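Local coordinates for protein 16.4 kDa salivary peptide (Culex quinquefasciatus, PDB 7KC8) that is of unknown function but, as a mosquito salivary protein with a ricin-type beta-trefoil fold, may bind sugars, at residues D2-C7 against W128-V133; V8-V13 against E39-E44; C106-G111 against G124-E129. All coordinates share one frame; numbering follows the deposited sequence.

Interaction 1 (D2-C7 against W128-V133)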
loop_
_atom_site.group_PDB
_atom_site.type_symbol
_atom_site.label_atom_id
_atom_site.label_comp_id
_atom_site.label_asym_id
_atom_site.label_seq_id
_atom_site.Cartn_x
_atom_site.Cartn_y
_atom_site.Cartn_z
ATOM N N ASP A 2 3.366 -17.061 5.657
ATOM C CA ASP A 2 3.989 -16.184 4.669
ATOM C C ASP A 2 3.663 -14.711 4.969
ATOM O O ASP A 2 4.043 -14.188 6.020
ATOM C CB ASP A 2 3.544 -16.573 3.247
ATOM C CG ASP A 2 2.049 -16.830 3.146
ATOM N N VAL A 3 2.975 -14.037 4.055
ATOM C CA VAL A 3 2.575 -12.655 4.337
ATOM C C VAL A 3 1.530 -12.659 5.444
ATOM O O VAL A 3 0.607 -13.487 5.414
ATOM C CB VAL A 3 2.036 -11.982 3.070
ATOM N N PRO A 4 1.633 -11.785 6.438
ATOM C CA PRO A 4 0.579 -11.715 7.456
ATOM C C PRO A 4 -0.677 -11.080 6.888
ATOM O O PRO A 4 -0.614 -10.105 6.139
ATOM C CB PRO A 4 1.204 -10.844 8.555
ATOM C CG PRO A 4 2.188 -10.000 7.846
ATOM C CD PRO A 4 2.721 -10.824 6.693
ATOM N N THR A 5 -1.823 -11.648 7.225
ATOM C CA THR A 5 -3.092 -11.021 6.894
ATOM C C THR A 5 -3.671 -10.387 8.146
ATOM O O THR A 5 -3.250 -10.683 9.264
ATOM C CB THR A 5 -4.087 -12.022 6.306
ATOM O OG1 THR A 5 -4.372 -13.046 7.270
ATOM C CG2 THR A 5 -3.530 -12.641 5.021
ATOM N N GLY A 6 -4.632 -9.495 7.947
ATOM C CA GLY A 6 -5.160 -8.758 9.076
ATOM C C GLY A 6 -4.485 -7.417 9.268
ATOM O O GLY A 6 -3.988 -6.821 8.305
ATOM N N CYS A 7 -4.446 -6.940 10.512
ATOM C CA CYS A 7 -3.954 -5.600 10.803
ATOM C C CYS A 7 -2.439 -5.569 10.834
ATOM O O CYS A 7 -1.803 -6.344 11.559
ATOM C CB CYS A 7 -4.493 -5.100 12.138
ATOM S SG CYS A 7 -6.224 -4.721 12.079
ATOM N N TRP A 128 9.667 -3.713 2.482
ATOM C CA TRP A 128 8.749 -3.167 3.461
ATOM C C TRP A 128 8.856 -3.955 4.754
ATOM O O TRP A 128 9.103 -5.162 4.739
ATOM C CB TRP A 128 7.317 -3.251 2.950
ATOM C CG TRP A 128 7.034 -2.305 1.864
ATOM C CD1 TRP A 128 7.286 -2.470 0.526
ATOM C CD2 TRP A 128 6.436 -1.024 2.011
ATOM N NE1 TRP A 128 6.865 -1.355 -0.174
ATOM C CE2 TRP A 128 6.344 -0.452 0.722
ATOM C CE3 TRP A 128 5.973 -0.296 3.110
ATOM C CZ2 TRP A 128 5.801 0.806 0.511
ATOM C CZ3 TRP A 128 5.447 0.950 2.899
ATOM C CH2 TRP A 128 5.348 1.488 1.609
ATOM N N GLU A 129 8.633 -3.280 5.872
ATOM C CA GLU A 129 8.440 -3.962 7.147
ATOM C C GLU A 129 6.940 -4.078 7.386
ATOM O O GLU A 129 6.239 -3.060 7.457
ATOM C CB GLU A 129 9.131 -3.224 8.294
ATOM N N ILE A 130 6.447 -5.309 7.468
ATOM C CA ILE A 130 5.000 -5.564 7.702
ATOM C C ILE A 130 4.843 -6.156 9.103
ATOM O O ILE A 130 4.881 -7.351 9.260
ATOM C CB ILE A 130 4.360 -6.391 6.570
ATOM C CG1 ILE A 130 4.710 -5.815 5.198
ATOM C CG2 ILE A 130 2.861 -6.478 6.753
ATOM C CD1 ILE A 130 4.069 -6.504 4.037
ATOM N N GLN A 131 4.710 -5.277 10.082
ATOM C CA GLN A 131 4.618 -5.643 11.509
ATOM C C GLN A 131 3.146 -5.798 11.873
ATOM O O GLN A 131 2.410 -4.854 11.747
ATOM C CB GLN A 131 5.417 -4.618 12.312
ATOM C CG GLN A 131 5.126 -4.583 13.796
ATOM C CD GLN A 131 6.367 -4.540 14.645
ATOM O OE1 GLN A 131 6.898 -3.484 14.959
ATOM N NE2 GLN A 131 6.838 -5.711 15.024
ATOM N N PRO A 132 2.680 -6.985 12.284
ATOM C CA PRO A 132 1.298 -7.161 12.657
ATOM C C PRO A 132 0.916 -6.350 13.896
ATOM O O PRO A 132 1.721 -6.074 14.730
ATOM C CB PRO A 132 1.144 -8.662 12.876
ATOM C CG PRO A 132 2.520 -9.128 13.156
ATOM C CD PRO A 132 3.434 -8.215 12.371
ATOM N N VAL A 133 -0.353 -5.990 13.958
ATOM C CA VAL A 133 -0.847 -5.163 15.098
ATOM C C VAL A 133 -1.946 -5.966 15.800
ATOM O O VAL A 133 -2.849 -6.462 15.096
ATOM C CB VAL A 133 -1.384 -3.800 14.615
ATOM C CG1 VAL A 133 -1.736 -2.879 15.772
ATOM C CG2 VAL A 133 -0.424 -3.106 13.662
#
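Cys7 and Val133 join the N-terminal part of the chain to the stretch just after strand 128-132, in a partly buried contact made of one backbone hydrogen bond and a few apolar touches, where the lead-in to strand 8-12 meets the end of strand 128-132. The bond runs from Val133 N to Cys7 O at 2.8 Å, with an N-H...O angle of 159°. Its donor stands above the carbonyl plane, 44° out of it, so a lone pair is not met squarely. Pro132 CA brings a second, weaker hydrogen toward that oxygen, Cys7 O, at 3.4 Å. Next to the bond, Cys7 CB approaches Val133 O to 3.6 Å and lies 4.2 Å from Val133 CB. Cys7 SG is joined to Cys136 by a disulfide, which adds a covalent link between the N-terminal segment and the chain beyond Val133.

Farther back, Pro4 and Ile130 make the side-chain contact proper. Pro4 CG rests on Ile130 CG2 at 3.7 Å, the ring and the branched chain crossing obliquely, and the same ring carbon, Pro4 CG, is 4.0 Å from Ile130 O. Tyr96 of strand 95-100 touches both residues, while the Ile130 side chain also meets Val8, Leu10 and Ile43. The touching backbones diverge by 47°, and the chain turns a corner at Cys7. Such closure, with the first and last strands brought side by side, is characteristic of the beta-trefoil fold.

Interaction 2 (V8-V13 against E39-E44)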
loop_
_atom_site.group_PDB
_atom_site.type_symbol
_atom_site.label_atom_id
_atom_site.label_comp_id
_atom_site.label_asym_id
_atom_site.label_seq_id
_atom_site.Cartn_x
_atom_site.Cartn_y
_atom_site.Cartn_z
ATOM N N VAL A 8 -1.864 -4.641 10.069
ATOM C CA VAL A 8 -0.423 -4.493 9.961
ATOM C C VAL A 8 -0.081 -3.010 9.957
ATOM O O VAL A 8 -0.945 -2.146 9.805
ATOM C CB VAL A 8 0.125 -5.166 8.689
ATOM C CG1 VAL A 8 -0.215 -6.657 8.676
ATOM C CG2 VAL A 8 -0.456 -4.481 7.470
ATOM N N THR A 9 1.207 -2.752 10.088
ATOM C CA THR A 9 1.785 -1.429 9.793
ATOM C C THR A 9 2.613 -1.625 8.519
ATOM O O THR A 9 3.148 -2.683 8.326
ATOM C CB THR A 9 2.552 -0.797 10.954
ATOM O OG1 THR A 9 3.544 -1.701 11.413
ATOM C CG2 THR A 9 1.668 -0.385 12.100
ATOM N N LEU A 10 2.665 -0.621 7.670
ATOM C CA LEU A 10 3.405 -0.680 6.391
ATOM C C LEU A 10 4.559 0.322 6.461
ATOM O O LEU A 10 4.315 1.502 6.277
ATOM C CB LEU A 10 2.432 -0.294 5.280
ATOM C CG LEU A 10 1.757 -1.424 4.522
ATOM C CD1 LEU A 10 1.840 -2.754 5.238
ATOM C CD2 LEU A 10 0.337 -1.072 4.150
ATOM N N LYS A 11 5.775 -0.170 6.640
ATOM C CA LYS A 11 6.959 0.702 6.778
ATOM C C LYS A 11 7.991 0.403 5.689
ATOM O O LYS A 11 8.425 -0.710 5.573
ATOM C CB LYS A 11 7.477 0.586 8.210
ATOM C CG LYS A 11 8.547 1.570 8.631
ATOM C CD LYS A 11 9.588 0.906 9.494
ATOM C CE LYS A 11 10.388 1.862 10.344
ATOM N NZ LYS A 11 10.227 1.572 11.784
ATOM N N PHE A 12 8.301 1.405 4.888
ATOM C CA PHE A 12 9.346 1.291 3.853
ATOM C C PHE A 12 10.696 1.337 4.571
ATOM O O PHE A 12 11.002 2.306 5.249
ATOM C CB PHE A 12 9.168 2.398 2.820
ATOM C CG PHE A 12 9.783 2.132 1.479
ATOM C CD1 PHE A 12 9.415 1.032 0.736
ATOM C CD2 PHE A 12 10.703 3.002 0.945
ATOM C CE1 PHE A 12 9.979 0.795 -0.502
ATOM C CE2 PHE A 12 11.269 2.767 -0.292
ATOM C CZ PHE A 12 10.906 1.663 -1.013
ATOM N N VAL A 13 11.460 0.270 4.422
ATOM C CA VAL A 13 12.766 0.070 5.101
ATOM C C VAL A 13 13.756 1.187 4.790
ATOM O O VAL A 13 14.302 1.746 5.720
ATOM C CB VAL A 13 13.356 -1.296 4.717
ATOM C CG1 VAL A 13 14.806 -1.422 5.111
ATOM C CG2 VAL A 13 12.559 -2.429 5.314
ATOM N N GLU A 39 0.427 4.281 10.958
ATOM C CA GLU A 39 -0.919 4.036 10.390
ATOM C C GLU A 39 -1.229 2.529 10.338
ATOM O O GLU A 39 -0.364 1.742 10.003
ATOM C CB GLU A 39 -1.022 4.704 9.027
ATOM C CG GLU A 39 -2.440 4.793 8.506
ATOM C CD GLU A 39 -3.437 5.450 9.438
ATOM O OE1 GLU A 39 -4.118 4.721 10.160
ATOM O OE2 GLU A 39 -3.509 6.673 9.440
ATOM N N GLU A 40 -2.456 2.154 10.669
ATOM C CA GLU A 40 -2.832 0.721 10.653
ATOM C C GLU A 40 -3.547 0.383 9.340
ATOM O O GLU A 40 -4.420 1.127 8.943
ATOM C CB GLU A 40 -3.596 0.390 11.922
ATOM C CG GLU A 40 -2.722 0.539 13.138
ATOM C CD GLU A 40 -3.404 0.649 14.480
ATOM O OE1 GLU A 40 -4.334 -0.065 14.700
ATOM O OE2 GLU A 40 -2.976 1.458 15.285
ATOM N N TRP A 41 -3.116 -0.691 8.684
ATOM C CA TRP A 41 -3.678 -1.137 7.417
ATOM C C TRP A 41 -4.099 -2.591 7.534
ATOM O O TRP A 41 -3.662 -3.311 8.430
ATOM C CB TRP A 41 -2.672 -1.000 6.276
ATOM C CG TRP A 41 -2.305 0.396 5.979
ATOM C CD1 TRP A 41 -1.360 1.157 6.621
ATOM C CD2 TRP A 41 -2.865 1.222 4.963
ATOM N NE1 TRP A 41 -1.306 2.406 6.062
ATOM C CE2 TRP A 41 -2.218 2.474 5.041
ATOM C CE3 TRP A 41 -3.856 1.032 3.997
ATOM C CZ2 TRP A 41 -2.535 3.530 4.195
ATOM C CZ3 TRP A 41 -4.162 2.086 3.141
ATOM C CH2 TRP A 41 -3.498 3.316 3.245
ATOM N N VAL A 42 -4.927 -3.040 6.600
ATOM C CA VAL A 42 -5.376 -4.425 6.590
ATOM C C VAL A 42 -4.973 -5.087 5.281
ATOM O O VAL A 42 -5.254 -4.569 4.197
ATOM C CB VAL A 42 -6.891 -4.530 6.818
ATOM C CG1 VAL A 42 -7.312 -6.000 6.827
ATOM C CG2 VAL A 42 -7.254 -3.861 8.118
ATOM N N ILE A 43 -4.319 -6.232 5.389
ATOM C CA ILE A 43 -3.993 -7.071 4.246
ATOM C C ILE A 43 -5.032 -8.183 4.171
ATOM O O ILE A 43 -5.194 -8.955 5.124
ATOM C CB ILE A 43 -2.575 -7.652 4.370
ATOM C CG1 ILE A 43 -1.522 -6.546 4.259
ATOM C CG2 ILE A 43 -2.363 -8.751 3.326
ATOM C CD1 ILE A 43 -0.110 -6.993 4.600
ATOM N N GLU A 44 -5.738 -8.272 3.048
ATOM C CA GLU A 44 -6.730 -9.314 2.806
ATOM C C GLU A 44 -6.273 -10.180 1.641
ATOM O O GLU A 44 -5.777 -9.660 0.640
ATOM C CB GLU A 44 -8.098 -8.722 2.487
ATOM C CG GLU A 44 -8.621 -7.754 3.536
ATOM C CD GLU A 44 -9.892 -7.040 3.092
ATOM O OE1 GLU A 44 -10.346 -7.283 1.954
ATOM O OE2 GLU A 44 -10.434 -6.234 3.878
HETATM O O HOH W 1 1.905 2.053 8.230
#
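Val8 O accepts the backbone N-H of Trp41 at 2.8 Å, and the bond is almost straight, with an N-H...O angle of 178°. Glu40 CA also points a hydrogen at this oxygen, Val8 O, from 3.5 Å. The return bond, Val8 N to Trp41 O, is equally short at 2.8 Å, and in both the donor lies nearly on the line of the C=O bond. Together they define an antiparallel hydrogen-bonded pair. The regular pairing does not extend far, since the short strand axes make an angle of 105°. On the side of Leu10 a water carries the link, accepting from Leu10 N and donating to Glu39 O.

Strand 8-12 is shared by three antiparallel pairings, with 17-21, 40-46 and 128-132, in the beta-trefoil, and most of the touching residues are buried. Leu10 CD2 sits over one face of the Trp41 indole, 3.9 Å from the centroid of the five-membered ring and 25° off its normal. This is a CH-pi contact; the nearest ring atom to Leu10 CD2 is Trp41 CG, at 3.5 Å. The leucine and the indole cross at about a right angle. Trp41 NE1 is bonded to Ile19 O, which helps fix the rotation of the ring beneath the methyl.

Val8 CG1 is anti to the carbonyl carbon, which leaves CG2 between the backbone N and that carbon; from there Val8 CG2 reaches Ile43 CD1 at 3.8 Å, and Ile130 packs on both residues. Away from these, Thr9 CG2 lies 3.6 Å from Glu39 O.

Interaction 3 (C106-G111 against G124-E129)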
loop_
_atom_site.group_PDB
_atom_site.type_symbol
_atom_site.label_atom_id
_atom_site.label_comp_id
_atom_site.label_asym_id
_atom_site.label_seq_id
_atom_site.Cartn_x
_atom_site.Cartn_y
_atom_site.Cartn_z
ATOM N N CYS A 106 6.679 -1.927 -8.597
ATOM C CA CYS A 106 6.907 -2.092 -7.148
ATOM C C CYS A 106 6.291 -0.954 -6.347
ATOM O O CYS A 106 6.391 0.176 -6.760
ATOM C CB CYS A 106 8.393 -2.144 -6.834
ATOM S SG CYS A 106 9.309 -3.200 -7.973
ATOM N N LEU A 107 5.657 -1.293 -5.242
ATOM C CA LEU A 107 5.209 -0.225 -4.350
ATOM C C LEU A 107 6.442 0.276 -3.597
ATOM O O LEU A 107 7.258 -0.522 -3.149
ATOM C CB LEU A 107 4.129 -0.714 -3.403
ATOM C CG LEU A 107 3.580 0.407 -2.546
ATOM C CD1 LEU A 107 2.696 1.317 -3.367
ATOM C CD2 LEU A 107 2.847 -0.163 -1.361
ATOM N N VAL A 108 6.511 1.579 -3.439
ATOM C CA VAL A 108 7.694 2.234 -2.860
ATOM C C VAL A 108 7.278 3.581 -2.268
ATOM O O VAL A 108 6.254 4.099 -2.643
ATOM C CB VAL A 108 8.651 2.413 -4.047
ATOM C CG1 VAL A 108 8.965 3.850 -4.389
ATOM C CG2 VAL A 108 9.855 1.505 -4.014
ATOM N N ILE A 109 8.032 4.056 -1.288
ATOM C CA ILE A 109 7.879 5.449 -0.798
ATOM C C ILE A 109 9.106 6.190 -1.326
ATOM O O ILE A 109 10.192 5.768 -1.056
ATOM C CB ILE A 109 7.696 5.532 0.718
ATOM C CG1 ILE A 109 6.415 4.840 1.157
ATOM C CG2 ILE A 109 7.723 6.976 1.158
ATOM C CD1 ILE A 109 6.107 5.016 2.595
ATOM N N SER A 110 8.903 7.264 -2.066
ATOM C CA SER A 110 9.993 7.972 -2.724
ATOM C C SER A 110 10.774 8.836 -1.738
ATOM O O SER A 110 10.381 9.036 -0.584
ATOM C CB SER A 110 9.468 8.858 -3.851
ATOM O OG SER A 110 9.126 10.138 -3.341
ATOM N N GLY A 111 11.905 9.356 -2.222
ATOM C CA GLY A 111 12.719 10.252 -1.416
ATOM C C GLY A 111 11.977 11.497 -0.968
ATOM O O GLY A 111 12.232 12.014 0.123
ATOM N N GLY A 124 13.287 -6.415 -5.126
ATOM C CA GLY A 124 13.974 -7.014 -3.991
ATOM C C GLY A 124 14.893 -6.093 -3.222
ATOM O O GLY A 124 15.413 -6.508 -2.183
ATOM N N ASP A 125 15.116 -4.870 -3.690
ATOM C CA ASP A 125 15.908 -3.898 -2.938
ATOM C C ASP A 125 15.045 -2.781 -2.382
ATOM O O ASP A 125 15.573 -1.777 -1.895
ATOM C CB ASP A 125 17.026 -3.321 -3.810
ATOM C CG ASP A 125 18.319 -4.118 -3.703
ATOM O OD1 ASP A 125 18.934 -4.096 -2.612
ATOM O OD2 ASP A 125 18.716 -4.772 -4.695
ATOM N N ASP A 126 13.723 -2.931 -2.450
ATOM C CA ASP A 126 12.785 -1.909 -2.005
ATOM C C ASP A 126 11.764 -2.568 -1.079
ATOM O O ASP A 126 10.583 -2.701 -1.408
ATOM C CB ASP A 126 12.129 -1.239 -3.190
ATOM C CG ASP A 126 13.069 -0.312 -3.904
ATOM O OD1 ASP A 126 13.909 -0.795 -4.692
ATOM O OD2 ASP A 126 12.964 0.907 -3.670
ATOM N N LEU A 127 12.243 -2.967 0.089
ATOM C CA LEU A 127 11.517 -3.850 0.977
ATOM C C LEU A 127 10.720 -3.073 2.011
ATOM O O LEU A 127 11.051 -1.946 2.387
ATOM C CB LEU A 127 12.474 -4.812 1.687
ATOM C CG LEU A 127 13.345 -5.697 0.797
ATOM C CD1 LEU A 127 14.127 -6.712 1.633
ATOM C CD2 LEU A 127 12.494 -6.410 -0.260
ATOM N N TRP A 128 9.667 -3.713 2.482
ATOM C CA TRP A 128 8.749 -3.167 3.461
ATOM C C TRP A 128 8.856 -3.955 4.754
ATOM O O TRP A 128 9.103 -5.162 4.739
ATOM C CB TRP A 128 7.317 -3.251 2.950
ATOM C CG TRP A 128 7.034 -2.305 1.864
ATOM C CD1 TRP A 128 7.286 -2.470 0.526
ATOM C CD2 TRP A 128 6.436 -1.024 2.011
ATOM N NE1 TRP A 128 6.865 -1.355 -0.174
ATOM C CE2 TRP A 128 6.344 -0.452 0.722
ATOM C CE3 TRP A 128 5.973 -0.296 3.110
ATOM C CZ2 TRP A 128 5.801 0.806 0.511
ATOM C CZ3 TRP A 128 5.447 0.950 2.899
ATOM C CH2 TRP A 128 5.348 1.488 1.609
ATOM N N GLU A 129 8.633 -3.280 5.872
ATOM C CA GLU A 129 8.440 -3.962 7.147
ATOM C C GLU A 129 6.940 -4.078 7.386
ATOM O O GLU A 129 6.239 -3.060 7.457
ATOM C CB GLU A 129 9.131 -3.224 8.294
#
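The indole of Trp128 lies against strand 105-109, its NE1 giving a hydrogen bond to Leu107 O at 3.1 Å with an N-H...O angle of 167°. The acceptor lies almost in the indole plane, whereas the donor stands well above the plane of the Leu107 carbonyl, 64° out. The bond satisfies a buried polar nitrogen with a strand carbonyl. Around it, two aliphatic chains meet the six-membered part of the indole, each crossing it at about a right angle: Leu107 CD2 approaches Trp128 CZ2 to 3.6 Å, and Ile109 CG1 reaches Trp128 CH2 at 3.5 Å. With CG anti to the backbone N (chi1 -176°), the Leu107 side chain runs out to the ring.

A buried tryptophan is thus held by strand 105-109 as the chain enters strand 128-132, a link between strands of the beta-trefoil that are not paired with each other. Val108 CG2 comes 3.2 Å from Asp126 OD2, the two side chains meeting at a slant.

In the next shell, Phe12 meets Trp128 edge to face and touches Val108, Ile109 and Asp126, so it contacts residues of both segments. Ile98 packs on both Leu107 and Trp128; the backbones of these two residues are bonded to Ile98 and Tyr96, respectively, on strand 95-100. At the far end, the disulfide from Cys106 to Cys123 ties the beginning of strand 105-109 to the chain just before Gly124.

How the interactions relate
From the N terminus, residues 2-7 lead directly into strand 8-12, which closes a short loop with 39-44 in interaction 2. Interaction 1 returns to 2-7 only when the chain reaches 128-133, so its long loop encloses interaction 2. Interaction 3 follows interaction 2 in series, closing the short excursion from 106-111 to 124-129, and its second segment shares Trp128 and Glu129 with interaction 1. Strands 8-12 and 128-132 are neighbours, and a probable hydrogen bond from Glu129 N to Lys11 O (2.6 Å) joins them. Gly6 N probably bonds to Ile43 O, connecting interactions 1 and 2, while a probable hydrogen bond between Val13 N and Leu127 O joins interactions 2 and 3.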